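Local coordinates for protein probable thiamine pyrophosphokinase (Staphylococcus saprophyticus, PDB 3L8M) that probably transfers a pyrophosphate group from ATP to thiamine, yielding thiamine diphosphate, at residues Lys2-Cys7 and Asp94-Thr99; Asn9-Lys14 and Ile128-Glu133; Gln43-Asp48 and Gln63-Pro68; Lys139-Val144 and Asn196-Glu201. All coordinates share one frame; numbering follows the deposited sequence.

In the fold
Contacts 1 and 3 are buried and contacts 2 and 4 lie at the surface. Contacts 1, 2 and 3 all belong to the large mixed sheet: contact 1 joins two of its central parallel strands, contact 3 lines its 44-46 edge with a loop, and contact 2 closes loops at one end of it. Contact 2 touches contact 1 directly, L12 packing on L6 and T99 bonding to D129. Contact 4 sits in the separate antiparallel sheet, its centre about 37 Å from that of contact 3. A metal-binding, water-bridged polar cluster marks contact 1, an Asx turn and water-bridged carboxylates contact 2, apolar packing beside a backbone bridge and a buried glutamate contact 3, and a backbone ladder with exposed polar side chains contact 4.

Contact 1: residues Lys2-Cys7 and Asp94-Thr99; sequences KANLLC and DVYGAT. With NA (sodium ion), chain C.
D94 opens the pairing with N4: its N binds A3 O at 2.9 Å, and its O receives L5 N at 2.8 Å. Its side chain lies on the face of the sheet that also carries N4 and Y96. OD1 binds a sodium ion that N124 O also binds, while OD2 lies 3.4 Å from K2 CE, the extended lysine chain crossing it at a slant; K2 NZ forms its salt bridge with E23 instead. V95 turns to the other face, where its CG1 meets C7 SG at 3.8 Å, next to helix 77-87. Y96 N continues the ladder to L5 O (2.8 Å), and its ring brings CE2 to within 3.6 Å of N4 OD1, which lies in the ring plane at the edge; the N4 amide is turned 61° from the ring, and its ND2 bonds to E23, the residue that also pairs with K2. L6 CD1 crosses near Y96 CB. Past the strand, Y96 O accepts C7 N at 3.1 Å, and G97 O lies against C7 CB. These are neighbouring parallel strands in the middle of the mixed sheet. One water takes bonds from K2 NZ and Y96 OH and donates to N4 OD1 and to D94 OD2, the latter at 2.6 Å. Four side chains thus meet at a single water, and the sodium and the lysine would probably help to stabilise negative charge on D94.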
loop_
_atom_site.group_PDB
_atom_site.type_symbol
_atom_site.label_atom_id
_atom_site.label_comp_id
_atom_site.label_asym_id
_atom_site.label_seq_id
_atom_site.Cartn_x
_atom_site.Cartn_y
_atom_site.Cartn_z
ATOM N N LYS A 2 7.749 9.721 2.597
ATOM C CA LYS A 2 8.460 10.347 1.489
ATOM C C LYS A 2 7.588 10.905 0.358
ATOM O O LYS A 2 6.652 10.248 -0.110
ATOM C CB LYS A 2 9.443 9.333 0.903
ATOM C CG LYS A 2 10.287 9.850 -0.251
ATOM C CD LYS A 2 10.904 8.669 -0.990
ATOM C CE LYS A 2 11.686 9.093 -2.222
ATOM N NZ LYS A 2 11.973 7.910 -3.076
ATOM N N ALA A 3 7.904 12.114 -0.094
ATOM C CA ALA A 3 7.141 12.709 -1.186
ATOM C C ALA A 3 8.047 13.160 -2.336
ATOM O O ALA A 3 9.117 13.727 -2.115
ATOM C CB ALA A 3 6.313 13.889 -0.677
ATOM N N ASN A 4 7.612 12.880 -3.562
ATOM C CA ASN A 4 8.348 13.263 -4.763
ATOM C C ASN A 4 7.550 14.349 -5.459
ATOM O O ASN A 4 6.345 14.204 -5.643
ATOM C CB ASN A 4 8.483 12.090 -5.734
ATOM C CG ASN A 4 9.262 10.946 -5.157
ATOM O OD1 ASN A 4 10.431 11.095 -4.789
ATOM N ND2 ASN A 4 8.620 9.783 -5.070
ATOM N N LEU A 5 8.215 15.431 -5.839
ATOM C CA LEU A 5 7.547 16.522 -6.542
ATOM C C LEU A 5 8.042 16.594 -7.971
ATOM O O LEU A 5 9.238 16.455 -8.232
ATOM C CB LEU A 5 7.814 17.875 -5.862
ATOM C CG LEU A 5 6.922 18.248 -4.670
ATOM C CD1 LEU A 5 7.172 17.293 -3.510
ATOM C CD2 LEU A 5 7.190 19.699 -4.264
ATOM N N LEU A 6 7.121 16.790 -8.904
ATOM C CA LEU A 6 7.510 16.937 -10.289
ATOM C C LEU A 6 7.138 18.358 -10.727
ATOM O O LEU A 6 5.975 18.748 -10.635
ATOM C CB LEU A 6 6.804 15.903 -11.162
ATOM C CG LEU A 6 7.274 15.872 -12.619
ATOM C CD1 LEU A 6 8.786 15.670 -12.657
ATOM C CD2 LEU A 6 6.554 14.750 -13.378
ATOM N N CYS A 7 8.130 19.126 -11.177
ATOM C CA CYS A 7 7.907 20.502 -11.639
ATOM C C CYS A 7 7.921 20.632 -13.156
ATOM O O CYS A 7 7.638 21.700 -13.678
ATOM C CB CYS A 7 8.980 21.446 -11.112
ATOM S SG CYS A 7 9.212 21.442 -9.356
ATOM N N ASP A 94 11.818 14.872 -2.334
ATOM C CA ASP A 94 12.686 14.864 -3.508
ATOM C C ASP A 94 12.012 15.687 -4.592
ATOM O O ASP A 94 10.920 15.340 -5.054
ATOM C CB ASP A 94 12.903 13.437 -4.029
ATOM C CG ASP A 94 13.782 12.612 -3.118
ATOM O OD1 ASP A 94 14.309 13.189 -2.144
ATOM O OD2 ASP A 94 13.953 11.400 -3.381
ATOM N N VAL A 95 12.655 16.782 -4.986
ATOM C CA VAL A 95 12.105 17.637 -6.027
ATOM C C VAL A 95 12.807 17.335 -7.350
ATOM O O VAL A 95 14.031 17.446 -7.469
ATOM C CB VAL A 95 12.266 19.140 -5.666
ATOM C CG1 VAL A 95 11.680 20.011 -6.774
ATOM C CG2 VAL A 95 11.562 19.434 -4.331
ATOM N N TYR A 96 12.020 16.948 -8.341
ATOM C CA TYR A 96 12.535 16.625 -9.662
ATOM C C TYR A 96 11.971 17.670 -10.596
ATOM O O TYR A 96 10.928 18.260 -10.298
ATOM C CB TYR A 96 12.015 15.252 -10.105
ATOM C CG TYR A 96 12.539 14.092 -9.302
ATOM C CD1 TYR A 96 13.692 13.413 -9.699
ATOM C CD2 TYR A 96 11.878 13.659 -8.155
ATOM C CE1 TYR A 96 14.172 12.327 -8.979
ATOM C CE2 TYR A 96 12.349 12.571 -7.423
ATOM C CZ TYR A 96 13.498 11.908 -7.845
ATOM O OH TYR A 96 13.957 10.813 -7.156
ATOM N N GLY A 97 12.648 17.888 -11.721
ATOM C CA GLY A 97 12.167 18.839 -12.706
ATOM C C GLY A 97 12.449 20.308 -12.460
ATOM O O GLY A 97 11.974 21.152 -13.220
ATOM N N ALA A 98 13.230 20.625 -11.427
ATOM C CA ALA A 98 13.525 22.018 -11.112
ATOM C C ALA A 98 14.816 22.610 -11.704
ATOM O O ALA A 98 15.184 23.729 -11.333
ATOM C CB ALA A 98 13.521 22.216 -9.587
ATOM N N THR A 99 15.496 21.885 -12.599
ATOM C CA THR A 99 16.738 22.386 -13.213
ATOM C C THR A 99 16.568 22.611 -14.717
ATOM O O THR A 99 15.611 22.130 -15.321
ATOM C CB THR A 99 17.954 21.417 -12.998
ATOM O OG1 THR A 99 17.862 20.303 -13.895
ATOM C CG2 THR A 99 17.992 20.887 -11.568
HETATM NA NA NA C . 15.191 13.838 0.487
HETATM O O HOH W 1 12.721 9.756 -5.047
#

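Contact 2: residues Asn9-Lys14 and Ile128-Glu133; sequences NRNLPK and IDDTNE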
loop_
_atom_site.group_PDB
_atom_site.type_symbol
_atom_site.label_atom_id
_atom_site.label_comp_id
_atom_site.label_asym_id
_atom_site.label_seq_id
_atom_site.Cartn_x
_atom_site.Cartn_y
_atom_site.Cartn_z
ATOM N N ASN A 9 9.411 18.434 -17.156
ATOM C CA ASN A 9 10.108 17.303 -17.773
ATOM C C ASN A 9 11.565 17.505 -18.208
ATOM O O ASN A 9 12.083 16.728 -19.016
ATOM C CB ASN A 9 9.287 16.794 -18.968
ATOM C CG ASN A 9 9.201 17.808 -20.093
ATOM O OD1 ASN A 9 9.255 19.019 -19.863
ATOM N ND2 ASN A 9 9.048 17.320 -21.318
ATOM N N ARG A 10 12.235 18.525 -17.676
ATOM C CA ARG A 10 13.636 18.776 -18.034
ATOM C C ARG A 10 14.643 18.067 -17.125
ATOM O O ARG A 10 14.532 18.122 -15.901
ATOM C CB ARG A 10 13.947 20.272 -17.998
ATOM C CG ARG A 10 13.392 21.083 -19.147
ATOM C CD ARG A 10 13.654 22.566 -18.912
ATOM N NE ARG A 10 12.992 23.388 -19.915
ATOM C CZ ARG A 10 13.397 23.491 -21.177
ATOM N NH1 ARG A 10 14.473 22.830 -21.588
ATOM N NH2 ARG A 10 12.705 24.229 -22.035
ATOM N N ASN A 11 15.621 17.411 -17.748
ATOM C CA ASN A 11 16.699 16.705 -17.058
ATOM C C ASN A 11 16.249 15.653 -16.044
ATOM O O ASN A 11 16.987 15.319 -15.115
ATOM C CB ASN A 11 17.614 17.722 -16.367
ATOM C CG ASN A 11 18.112 18.794 -17.314
ATOM O OD1 ASN A 11 18.499 18.505 -18.447
ATOM N ND2 ASN A 11 18.112 20.037 -16.857
ATOM N N LEU A 12 15.048 15.122 -16.224
ATOM C CA LEU A 12 14.543 14.114 -15.300
ATOM C C LEU A 12 15.332 12.827 -15.414
ATOM O O LEU A 12 15.719 12.432 -16.518
ATOM C CB LEU A 12 13.080 13.801 -15.589
ATOM C CG LEU A 12 12.112 14.962 -15.410
ATOM C CD1 LEU A 12 10.693 14.422 -15.470
ATOM C CD2 LEU A 12 12.370 15.647 -14.071
ATOM N N PRO A 13 15.609 12.168 -14.275
ATOM C CA PRO A 13 16.358 10.910 -14.359
ATOM C C PRO A 13 15.491 9.984 -15.212
ATOM O O PRO A 13 14.267 9.932 -15.038
ATOM C CB PRO A 13 16.444 10.469 -12.901
ATOM C CG PRO A 13 16.512 11.797 -12.157
ATOM C CD PRO A 13 15.452 12.607 -12.876
ATOM N N LYS A 14 16.101 9.275 -16.155
ATOM C CA LYS A 14 15.325 8.395 -17.022
ATOM C C LYS A 14 14.542 7.334 -16.236
ATOM O O LYS A 14 15.045 6.758 -15.265
ATOM C CB LYS A 14 16.246 7.725 -18.053
ATOM C CG LYS A 14 17.355 6.864 -17.465
ATOM C CD LYS A 14 18.170 6.226 -18.579
ATOM C CE LYS A 14 19.264 5.326 -18.028
ATOM N NZ LYS A 14 20.078 4.738 -19.133
ATOM N N ILE A 128 16.777 17.053 -7.353
ATOM C CA ILE A 128 17.420 15.984 -8.100
ATOM C C ILE A 128 17.152 15.996 -9.592
ATOM O O ILE A 128 16.033 16.233 -10.006
ATOM C CB ILE A 128 16.948 14.589 -7.591
ATOM C CG1 ILE A 128 17.050 14.505 -6.061
ATOM C CG2 ILE A 128 17.754 13.480 -8.270
ATOM C CD1 ILE A 128 16.493 13.189 -5.490
ATOM N N ASP A 129 18.189 15.763 -10.397
ATOM C CA ASP A 129 18.011 15.624 -11.839
ATOM C C ASP A 129 18.905 14.473 -12.296
ATOM O O ASP A 129 19.548 13.824 -11.462
ATOM C CB ASP A 129 18.265 16.928 -12.630
ATOM C CG ASP A 129 19.702 17.431 -12.582
ATOM O OD1 ASP A 129 20.616 16.753 -12.069
ATOM O OD2 ASP A 129 19.906 18.552 -13.100
ATOM N N ASP A 130 18.932 14.199 -13.596
ATOM C CA ASP A 130 19.719 13.081 -14.116
ATOM C C ASP A 130 21.221 13.102 -13.819
ATOM O O ASP A 130 21.880 12.073 -13.960
ATOM C CB ASP A 130 19.512 12.948 -15.634
ATOM C CG ASP A 130 19.797 14.238 -16.376
ATOM O OD1 ASP A 130 20.365 15.163 -15.764
ATOM O OD2 ASP A 130 19.455 14.321 -17.570
ATOM N N THR A 131 21.760 14.243 -13.391
ATOM C CA THR A 131 23.201 14.353 -13.114
ATOM C C THR A 131 23.587 14.905 -11.729
ATOM O O THR A 131 24.761 14.846 -11.342
ATOM C CB THR A 131 23.891 15.262 -14.186
ATOM O OG1 THR A 131 23.596 14.766 -15.497
ATOM C CG2 THR A 131 25.411 15.292 -13.992
ATOM N N ASN A 132 22.619 15.417 -10.972
ATOM C CA ASN A 132 22.938 16.022 -9.682
ATOM C C ASN A 132 21.970 15.731 -8.547
ATOM O O ASN A 132 20.828 15.333 -8.757
ATOM C CB ASN A 132 22.983 17.547 -9.818
ATOM C CG ASN A 132 23.951 18.025 -10.873
ATOM O OD1 ASN A 132 25.125 18.266 -10.593
ATOM N ND2 ASN A 132 23.460 18.169 -12.102
ATOM N N GLU A 133 22.449 16.002 -7.340
ATOM C CA GLU A 133 21.686 15.858 -6.115
ATOM C C GLU A 133 22.184 17.039 -5.284
ATOM O O GLU A 133 23.395 17.214 -5.112
ATOM C CB GLU A 133 22.009 14.531 -5.441
ATOM C CG GLU A 133 20.967 14.090 -4.440
ATOM C CD GLU A 133 21.190 12.662 -3.979
ATOM O OE1 GLU A 133 21.346 11.780 -4.854
ATOM O OE2 GLU A 133 21.205 12.422 -2.750
HETATM O O HOH W 2 19.698 16.428 -19.342
HETATM O O HOH W 3 17.307 13.422 -18.587
#
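D129 OD1 is gripped by donors from its own loop, while N11 crosses to the same residue and lays its CB 3.9 Å from D129 CB. T131 N reaches OD1 at 3.1 Å from above the carboxylate plane, and N132 ND2 meets its syn lone pair at 3.2 Å; N132 N adds a weak bond. D129 holds CG between its backbone N and carbonyl carbon (chi1 65°), which folds the carboxylate back over the turn. The other oxygen, OD2, accepts from T99 OG1, to which N11 ND2 is also bonded, so that one threonine hydroxyl ties both segments to the end of contact 1.

Because OD1 accepts from the backbone N two residues on, D129 forms an Asx turn, and it stands where strand 124-128 reverses into strand 132-137. Loop 9-14, which follows strand 2-6, packs against this reversal at one end of the mixed sheet. The direct link is D130 N to N11 O, 2.7 Å long with an N-H...O angle of 157°. Beside it, the D130 carboxylate bends over the N11 carbonyl, and OD2 accepts bonds from two waters: one also donates to N11 OD1, the other to L12 O. T131 OG1 bonds to D130 OD1 from above its plane, at 3.3 Å.

P13 packs against the turn. Its CG lies 3.6 Å from D129 C and 4.4 Å from I128 CG2, and both P13 and I128 also pack on Y96.

Contact 3: residues Gln43-Asp48 and Gln63-Pro68; sequences QFAVGD and QIEINP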
loop_
_atom_site.group_PDB
_atom_site.type_symbol
_atom_site.label_atom_id
_atom_site.label_comp_id
_atom_site.label_asym_id
_atom_site.label_seq_id
_atom_site.Cartn_x
_atom_site.Cartn_y
_atom_site.Cartn_z
ATOM N N GLN A 43 -0.969 13.090 -5.131
ATOM C CA GLN A 43 -1.595 13.237 -3.822
ATOM C C GLN A 43 -2.295 14.613 -3.831
ATOM O O GLN A 43 -3.343 14.803 -3.218
ATOM C CB GLN A 43 -0.524 13.230 -2.722
ATOM C CG GLN A 43 0.308 11.955 -2.631
ATOM C CD GLN A 43 -0.529 10.756 -2.228
ATOM O OE1 GLN A 43 -1.337 10.837 -1.297
ATOM N NE2 GLN A 43 -0.340 9.636 -2.919
ATOM N N PHE A 44 -1.677 15.570 -4.525
ATOM C CA PHE A 44 -2.203 16.925 -4.665
ATOM C C PHE A 44 -1.304 17.729 -5.597
ATOM O O PHE A 44 -0.159 17.361 -5.834
ATOM C CB PHE A 44 -2.333 17.615 -3.300
ATOM C CG PHE A 44 -1.029 17.952 -2.637
ATOM C CD1 PHE A 44 -0.296 19.072 -3.030
ATOM C CD2 PHE A 44 -0.555 17.179 -1.581
ATOM C CE1 PHE A 44 0.872 19.421 -2.382
ATOM C CE2 PHE A 44 0.625 17.519 -0.922
ATOM C CZ PHE A 44 1.342 18.648 -1.326
ATOM N N ALA A 45 -1.821 18.823 -6.132
ATOM C CA ALA A 45 -1.042 19.633 -7.050
ATOM C C ALA A 45 -1.248 21.126 -6.841
ATOM O O ALA A 45 -2.314 21.564 -6.410
ATOM C CB ALA A 45 -1.401 19.263 -8.481
ATOM N N VAL A 46 -0.213 21.900 -7.157
ATOM C CA VAL A 46 -0.251 23.350 -7.047
ATOM C C VAL A 46 0.078 23.872 -8.439
ATOM O O VAL A 46 0.915 23.296 -9.134
ATOM C CB VAL A 46 0.826 23.877 -6.074
ATOM C CG1 VAL A 46 0.707 25.384 -5.942
ATOM C CG2 VAL A 46 0.692 23.209 -4.716
ATOM N N GLY A 47 -0.579 24.948 -8.855
ATOM C CA GLY A 47 -0.292 25.492 -10.167
ATOM C C GLY A 47 -1.528 25.672 -11.010
ATOM O O GLY A 47 -2.539 25.007 -10.788
ATOM N N ASP A 48 -1.435 26.567 -11.989
ATOM C CA ASP A 48 -2.543 26.872 -12.887
ATOM C C ASP A 48 -1.922 25.730 -13.693
ATOM O O ASP A 48 -0.694 25.643 -13.788
ATOM C CB ASP A 48 -2.139 27.998 -13.838
ATOM N N GLN A 63 -10.074 16.766 -6.511
ATOM C CA GLN A 63 -9.423 15.623 -5.885
ATOM C C GLN A 63 -7.909 15.716 -5.930
ATOM O O GLN A 63 -7.224 14.954 -5.250
ATOM C CB GLN A 63 -9.870 14.329 -6.562
ATOM C CG GLN A 63 -11.363 14.069 -6.459
ATOM C CD GLN A 63 -11.768 12.746 -7.074
ATOM O OE1 GLN A 63 -11.533 12.500 -8.259
ATOM N NE2 GLN A 63 -12.383 11.884 -6.269
ATOM N N ILE A 64 -7.389 16.661 -6.710
ATOM C CA ILE A 64 -5.943 16.820 -6.858
ATOM C C ILE A 64 -5.440 18.235 -6.576
ATOM O O ILE A 64 -4.504 18.438 -5.796
ATOM C CB ILE A 64 -5.507 16.443 -8.289
ATOM C CG1 ILE A 64 -6.021 15.045 -8.644
ATOM C CG2 ILE A 64 -4.003 16.502 -8.403
ATOM C CD1 ILE A 64 -5.912 14.721 -10.134
ATOM N N GLU A 65 -6.060 19.217 -7.217
ATOM C CA GLU A 65 -5.653 20.608 -7.053
ATOM C C GLU A 65 -5.985 21.221 -5.685
ATOM O O GLU A 65 -7.137 21.246 -5.272
ATOM C CB GLU A 65 -6.290 21.451 -8.166
ATOM C CG GLU A 65 -5.909 22.936 -8.164
ATOM C CD GLU A 65 -4.455 23.187 -8.531
ATOM O OE1 GLU A 65 -4.028 24.362 -8.509
ATOM O OE2 GLU A 65 -3.739 22.214 -8.848
ATOM N N ILE A 66 -4.969 21.682 -4.964
ATOM C CA ILE A 66 -5.230 22.350 -3.698
ATOM C C ILE A 66 -4.915 23.826 -3.960
ATOM O O ILE A 66 -4.258 24.155 -4.960
ATOM C CB ILE A 66 -4.390 21.769 -2.506
ATOM C CG1 ILE A 66 -2.913 22.161 -2.604
ATOM C CG2 ILE A 66 -4.576 20.264 -2.448
ATOM C CD1 ILE A 66 -2.207 21.605 -3.766
ATOM N N ASN A 67 -5.403 24.711 -3.094
ATOM C CA ASN A 67 -5.210 26.146 -3.269
ATOM C C ASN A 67 -4.693 26.857 -2.011
ATOM O O ASN A 67 -5.401 27.659 -1.401
ATOM C CB ASN A 67 -6.537 26.780 -3.711
ATOM C CG ASN A 67 -7.009 26.279 -5.073
ATOM O OD1 ASN A 67 -6.442 26.627 -6.107
ATOM N ND2 ASN A 67 -8.047 25.454 -5.073
ATOM N N PRO A 68 -3.443 26.577 -1.614
ATOM C CA PRO A 68 -2.903 27.229 -0.418
ATOM C C PRO A 68 -2.931 28.744 -0.545
ATOM O O PRO A 68 -2.608 29.296 -1.595
ATOM C CB PRO A 68 -1.483 26.667 -0.326
ATOM C CG PRO A 68 -1.144 26.333 -1.764
ATOM C CD PRO A 68 -2.428 25.726 -2.261
HETATM O O HOH W 4 -2.720 25.945 -6.700
#
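I66 and F44 form the apolar centre, their side chains crossing at a slant, with I66 CG2 3.6 Å from F44 CB. The I66 CD1 methyl also approaches the F44 ring and V46 CG2, but its position is doubtful, since the model sets it too close to a carbonyl oxygen. R88 makes a cation-pi interaction with the F44 ring, and M1 of the second subunit packs on both F44 and I66.

Next along the strand, A45 CB lies 3.8 Å from I64 CG2; T32 and L36 of helix 30-37 complete this neighbourhood. The backbones join through one bridge between A45 and E65. A45 N donates to I64 O at 2.7 Å, from above the carbonyl plane, and I66 N probably returns a bond to A45 O. The loop leaving helix 54-63 thereby lines strand 44-46, an edge strand of the mixed sheet within this chain.

At the polar edge, the E65 chain runs out with CG anti to its backbone N, then bends at chi2 (69°) to lay its carboxylate along G47. One water accepts from G47 N at 3.2 Å and donates to E65 OE1 at 2.7 Å and to I66 O at 2.9 Å. As modelled, the carboxylate also faces two backbone acceptors, OE1 lying 2.8 Å from G47 O and OE2 2.9 Å from A45 O, the latter oxygen less surely placed. Such neighbours would probably disfavour the anion and are consistent with a raised pKa for E65.

Contact 4: residues Lys139-Val144 and Asn196-Glu201; sequences KGQFNV and NIEIIE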
loop_
_atom_site.group_PDB
_atom_site.type_symbol
_atom_site.label_atom_id
_atom_site.label_comp_id
_atom_site.label_asym_id
_atom_site.label_seq_id
_atom_site.Cartn_x
_atom_site.Cartn_y
_atom_site.Cartn_z
ATOM N N LYS A 139 24.815 24.829 10.132
ATOM C CA LYS A 139 25.875 24.738 11.138
ATOM C C LYS A 139 25.716 23.461 11.956
ATOM O O LYS A 139 24.650 23.188 12.508
ATOM C CB LYS A 139 25.834 25.965 12.056
ATOM C CG LYS A 139 26.862 25.970 13.189
ATOM C CD LYS A 139 26.707 27.229 14.050
ATOM C CE LYS A 139 27.495 27.150 15.360
ATOM N NZ LYS A 139 28.973 27.070 15.173
ATOM N N GLY A 140 26.786 22.678 12.021
ATOM C CA GLY A 140 26.746 21.428 12.755
ATOM C C GLY A 140 27.733 20.459 12.145
ATOM O O GLY A 140 28.530 20.846 11.291
ATOM N N GLN A 141 27.682 19.206 12.577
ATOM C CA GLN A 141 28.586 18.180 12.070
ATOM C C GLN A 141 27.760 17.083 11.410
ATOM O O GLN A 141 26.724 16.673 11.940
ATOM C CB GLN A 141 29.414 17.602 13.221
ATOM C CG GLN A 141 30.735 16.989 12.788
ATOM C CD GLN A 141 31.673 16.756 13.955
ATOM O OE1 GLN A 141 31.856 17.635 14.802
ATOM N NE2 GLN A 141 32.287 15.574 14.000
ATOM N N PHE A 142 28.212 16.610 10.254
ATOM C CA PHE A 142 27.481 15.575 9.525
ATOM C C PHE A 142 28.434 14.711 8.703
ATOM O O PHE A 142 29.563 15.115 8.433
ATOM C CB PHE A 142 26.453 16.241 8.605
ATOM C CG PHE A 142 25.532 17.200 9.316
ATOM C CD1 PHE A 142 24.420 16.736 10.013
ATOM C CD2 PHE A 142 25.794 18.571 9.312
ATOM C CE1 PHE A 142 23.585 17.619 10.694
ATOM C CE2 PHE A 142 24.965 19.464 9.992
ATOM C CZ PHE A 142 23.858 18.987 10.683
ATOM N N ASN A 143 27.976 13.524 8.311
ATOM C CA ASN A 143 28.794 12.610 7.514
ATOM C C ASN A 143 28.346 12.561 6.053
ATOM O O ASN A 143 28.201 13.595 5.401
ATOM C CB ASN A 143 28.745 11.194 8.099
ATOM C CG ASN A 143 29.486 11.075 9.417
ATOM O OD1 ASN A 143 29.602 9.984 9.974
ATOM N ND2 ASN A 143 29.991 12.195 9.922
ATOM N N VAL A 144 28.133 11.350 5.546
ATOM C CA VAL A 144 27.705 11.150 4.166
ATOM C C VAL A 144 26.436 10.294 4.089
ATOM O O VAL A 144 26.481 9.099 3.781
ATOM C CB VAL A 144 28.833 10.485 3.337
ATOM C CG1 VAL A 144 28.350 10.188 1.924
ATOM C CG2 VAL A 144 30.043 11.401 3.295
ATOM N N ASN A 196 33.622 12.575 6.696
ATOM C CA ASN A 196 33.180 13.579 7.657
ATOM C C ASN A 196 33.262 15.019 7.156
ATOM O O ASN A 196 34.145 15.369 6.369
ATOM C CB ASN A 196 33.995 13.446 8.949
ATOM C CG ASN A 196 34.080 12.009 9.441
ATOM O OD1 ASN A 196 34.680 11.150 8.791
ATOM N ND2 ASN A 196 33.476 11.741 10.596
ATOM N N ILE A 197 32.331 15.845 7.627
ATOM C CA ILE A 197 32.278 17.256 7.260
ATOM C C ILE A 197 31.598 18.034 8.384
ATOM O O ILE A 197 30.486 17.705 8.800
ATOM C CB ILE A 197 31.513 17.464 5.918
ATOM C CG1 ILE A 197 31.559 18.941 5.498
ATOM C CG2 ILE A 197 30.082 16.975 6.047
ATOM C CD1 ILE A 197 30.630 19.864 6.273
ATOM N N GLU A 198 32.273 19.064 8.881
ATOM C CA GLU A 198 31.723 19.868 9.961
ATOM C C GLU A 198 31.670 21.345 9.617
ATOM O O GLU A 198 32.684 21.955 9.271
ATOM C CB GLU A 198 32.547 19.676 11.234
ATOM C CG GLU A 198 32.091 20.543 12.401
ATOM C CD GLU A 198 32.910 20.307 13.654
ATOM O OE1 GLU A 198 32.673 20.998 14.670
ATOM O OE2 GLU A 198 33.793 19.424 13.623
ATOM N N ILE A 199 30.479 21.919 9.717
ATOM C CA ILE A 199 30.299 23.328 9.430
ATOM C C ILE A 199 30.457 24.087 10.743
ATOM O O ILE A 199 29.548 24.099 11.577
ATOM C CB ILE A 199 28.899 23.604 8.848
ATOM C CG1 ILE A 199 28.697 22.795 7.560
ATOM C CG2 ILE A 199 28.722 25.096 8.608
ATOM C CD1 ILE A 199 29.549 23.250 6.382
ATOM N N ILE A 200 31.621 24.703 10.926
ATOM C CA ILE A 200 31.903 25.467 12.135
ATOM C C ILE A 200 31.087 26.752 12.157
ATOM O O ILE A 200 30.615 27.185 13.209
ATOM C CB ILE A 200 33.403 25.827 12.239
ATOM C CG1 ILE A 200 34.223 24.591 12.631
ATOM C CG2 ILE A 200 33.601 26.919 13.272
ATOM C CD1 ILE A 200 34.172 23.453 11.635
ATOM N N GLU A 201 30.930 27.364 10.987
ATOM C CA GLU A 201 30.165 28.597 10.867
ATOM C C GLU A 201 29.498 28.703 9.507
ATOM O O GLU A 201 29.995 28.161 8.518
ATOM C CB GLU A 201 31.061 29.819 11.071
ATOM C CG GLU A 201 31.456 30.084 12.511
ATOM C CD GLU A 201 31.502 31.570 12.822
ATOM O OE1 GLU A 201 32.291 32.291 12.173
ATOM O OE2 GLU A 201 30.741 32.015 13.709
#
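K139 keeps CG anti to its backbone N and runs on extended until the last torsion, chi4 64°, turns NZ down onto I200 O. That bond is 2.6 Å long, with the donor tilted 26° from the carbonyl plane, and on the way the chain passes I199 O, CG lying 3.6 Å from it. Q141 and E198 likewise both start with CG anti to the backbone N, and their extended chains cross at a slant on the same face of the sheet. There Q141 CG packs 3.6 Å from E198 CB.

Beneath these side chains the backbones form an antiparallel ladder. G140 and I199 make a hydrogen-bonded pair, G140 N to I199 O and I199 N to G140 O (2.7 Å). F142 and I197 form the next such pair, with F142 N to I197 O at 2.9 Å. Strand 140-142 is an edge strand, within this chain, of the smaller antiparallel sheet in the vitamin B1 binding domain. Its neighbour, 197-201, pairs on its other side with strand 162-165, where I200 and E201 both face T162 in a classic beta bulge.

The other face carries F142, I197 and I199, F142 CB lying 4.5 Å from I197 CG2. Beyond the ladder, the amides of N143 and N196 lie side by side, their planes 64° apart and their ND2 atoms separated by 3.6 Å.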